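Local coordinates for peptidyl-tRNA hydrolase (Sulfolobus solfataricus, PDB 1XTY), which hydrolyses N-acyl-aminoacyl-tRNA to free tRNA and an N-acyl amino acid, acting perhaps on peptidyl-tRNAs that drop off the ribosome during protein synthesis, at residues Met1-Ile6 with Gly101-Glu107. Numbering follows the deposited sequence.
Sequences MIKMVI and GIGPAPE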
loop_
_atom_site.group_PDB
_atom_site.type_symbol
_atom_site.label_atom_id
_atom_site.label_comp_id
_atom_site.label_asym_id
_atom_site.label_seq_id
_atom_site.Cartn_x
_atom_site.Cartn_y
_atom_site.Cartn_z
ATOM N N MET A 1 15.915 -2.648 -13.278
ATOM C CA MET A 1 15.207 -2.536 -11.973
ATOM C C MET A 1 13.756 -2.964 -12.125
ATOM O O MET A 1 13.102 -2.625 -13.109
ATOM C CB MET A 1 15.227 -1.090 -11.467
ATOM C CG MET A 1 16.597 -0.434 -11.416
ATOM S SD MET A 1 16.476 1.328 -10.993
ATOM C CE MET A 1 17.267 1.360 -9.385
ATOM N N ILE A 2 13.262 -3.709 -11.143
ATOM C CA ILE A 2 11.882 -4.166 -11.136
ATOM C C ILE A 2 11.093 -3.128 -10.351
ATOM O O ILE A 2 11.525 -2.696 -9.284
ATOM C CB ILE A 2 11.757 -5.535 -10.432
ATOM C CG1 ILE A 2 12.620 -6.569 -11.158
ATOM C CG2 ILE A 2 10.300 -5.979 -10.386
ATOM C CD1 ILE A 2 12.265 -6.745 -12.622
ATOM N N LYS A 3 9.946 -2.712 -10.880
ATOM C CA LYS A 3 9.122 -1.724 -10.200
ATOM C C LYS A 3 7.628 -1.988 -10.289
ATOM O O LYS A 3 7.157 -2.707 -11.167
ATOM C CB LYS A 3 9.398 -0.325 -10.753
ATOM C CG LYS A 3 10.785 0.199 -10.430
ATOM C CD LYS A 3 10.983 1.596 -10.967
ATOM C CE LYS A 3 12.391 2.091 -10.680
ATOM N NZ LYS A 3 12.617 3.439 -11.272
ATOM N N MET A 4 6.891 -1.398 -9.354
ATOM C CA MET A 4 5.443 -1.517 -9.336
ATOM C C MET A 4 4.919 -0.125 -9.638
ATOM O O MET A 4 5.415 0.864 -9.098
ATOM C CB MET A 4 4.932 -1.956 -7.957
ATOM C CG MET A 4 3.407 -1.959 -7.865
ATOM S SD MET A 4 2.756 -2.357 -6.219
ATOM C CE MET A 4 2.943 -4.120 -6.217
ATOM N N VAL A 5 3.930 -0.041 -10.515
ATOM C CA VAL A 5 3.346 1.239 -10.861
ATOM C C VAL A 5 1.869 1.228 -10.502
ATOM O O VAL A 5 1.167 0.251 -10.766
ATOM C CB VAL A 5 3.482 1.533 -12.373
ATOM C CG1 VAL A 5 2.870 2.890 -12.696
ATOM C CG2 VAL A 5 4.948 1.502 -12.777
ATOM N N ILE A 6 1.410 2.306 -9.878
ATOM C CA ILE A 6 0.005 2.428 -9.519
ATOM C C ILE A 6 -0.531 3.685 -10.194
ATOM O O ILE A 6 -0.002 4.782 -10.005
ATOM C CB ILE A 6 -0.209 2.535 -7.990
ATOM C CG1 ILE A 6 0.283 1.264 -7.294
ATOM C CG2 ILE A 6 -1.693 2.728 -7.687
ATOM C CD1 ILE A 6 1.759 1.253 -6.992
ATOM N N GLY A 101 -3.187 -1.045 -10.391
ATOM C CA GLY A 101 -1.832 -1.405 -10.024
ATOM C C GLY A 101 -1.276 -2.302 -11.111
ATOM O O GLY A 101 -2.018 -3.091 -11.697
ATOM N N ILE A 102 0.018 -2.179 -11.398
ATOM C CA ILE A 102 0.667 -3.009 -12.410
ATOM C C ILE A 102 2.032 -3.476 -11.907
ATOM O O ILE A 102 2.816 -2.679 -11.389
ATOM C CB ILE A 102 0.879 -2.236 -13.739
ATOM C CG1 ILE A 102 -0.465 -1.755 -14.292
ATOM C CG2 ILE A 102 1.564 -3.129 -14.753
ATOM C CD1 ILE A 102 -0.335 -0.850 -15.517
ATOM N N GLY A 103 2.312 -4.766 -12.055
ATOM C CA GLY A 103 3.593 -5.287 -11.618
ATOM C C GLY A 103 3.554 -5.979 -10.267
ATOM O O GLY A 103 2.486 -6.396 -9.811
ATOM N N PRO A 104 4.708 -6.101 -9.589
ATOM C CA PRO A 104 6.004 -5.606 -10.065
ATOM C C PRO A 104 6.530 -6.321 -11.310
ATOM O O PRO A 104 6.222 -7.487 -11.554
ATOM C CB PRO A 104 6.914 -5.794 -8.851
ATOM C CG PRO A 104 6.329 -6.982 -8.173
ATOM C CD PRO A 104 4.842 -6.745 -8.270
ATOM N N ALA A 105 7.322 -5.600 -12.097
ATOM C CA ALA A 105 7.900 -6.152 -13.317
ATOM C C ALA A 105 8.995 -5.207 -13.819
ATOM O O ALA A 105 9.113 -4.084 -13.340
ATOM C CB ALA A 105 6.818 -6.309 -14.378
ATOM N N PRO A 106 9.817 -5.658 -14.785
ATOM C CA PRO A 106 10.890 -4.811 -15.329
ATOM C C PRO A 106 10.336 -3.427 -15.657
ATOM O O PRO A 106 9.338 -3.306 -16.365
ATOM C CB PRO A 106 11.323 -5.574 -16.574
ATOM C CG PRO A 106 11.167 -6.995 -16.143
ATOM C CD PRO A 106 9.819 -6.984 -15.430
ATOM N N GLU A 107 10.979 -2.380 -15.155
ATOM C CA GLU A 107 10.468 -1.034 -15.383
ATOM C C GLU A 107 10.315 -0.626 -16.843
ATOM O O GLU A 107 9.414 0.142 -17.177
ATOM C CB GLU A 107 11.316 -0.003 -14.639
ATOM C CG GLU A 107 12.744 0.109 -15.094
ATOM C CD GLU A 107 13.510 1.107 -14.250
ATOM O OE1 GLU A 107 13.058 2.269 -14.156
ATOM O OE2 GLU A 107 14.555 0.730 -13.681
#
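Strands 2-6 and 101-103 run antiparallel, their axes at 163° and 4.7 Å apart at closest, and the hydrogen-bonded pairs Val5-Ile102 and Lys3-Ala105 differ in register by one residue, the evidence for a beta bulge at Gly103-Pro104. The bulge contains a cis peptide before Pro104, and Gly103, where a side chain would be pressed against the preceding carbonyl and Lys3 O, can hardly be another residue. Past it, Lys3 N reaches Ala105 O at 2.9 Å and Glu107 N bonds to Met1 O at 3.0 Å. The CG of Glu107 lies between its backbone N and carbonyl carbon (chi1 64°), which leads the chain back over Met1 O and sets the carboxylate between two cations. Lys3, extended beyond CG, places NZ 3.1 Å from Glu107 OE1, 45° out of the carboxylate plane, while Met1 N makes a long salt bridge of 3.7 Å to Glu107 OE2. Replacing this glutamate by alanine is likely to leave both Lys3 NZ and the terminal amine without their shared counter-charge. Val5 and Ile102, on the Lys3 side of the sheet, pack against helix 107-114. The other face is apolar: Ile2 CG2 meets Pro104 CB at 3.7 Å, and Met4 CE lies 3.8 Å from Pro104 CD, beside Trp49 of helix 40-51. This pairing joins the central strand 2-9 to strand 97-106 in the mixed sheet of the PTH2 fold, with helices packed on both faces.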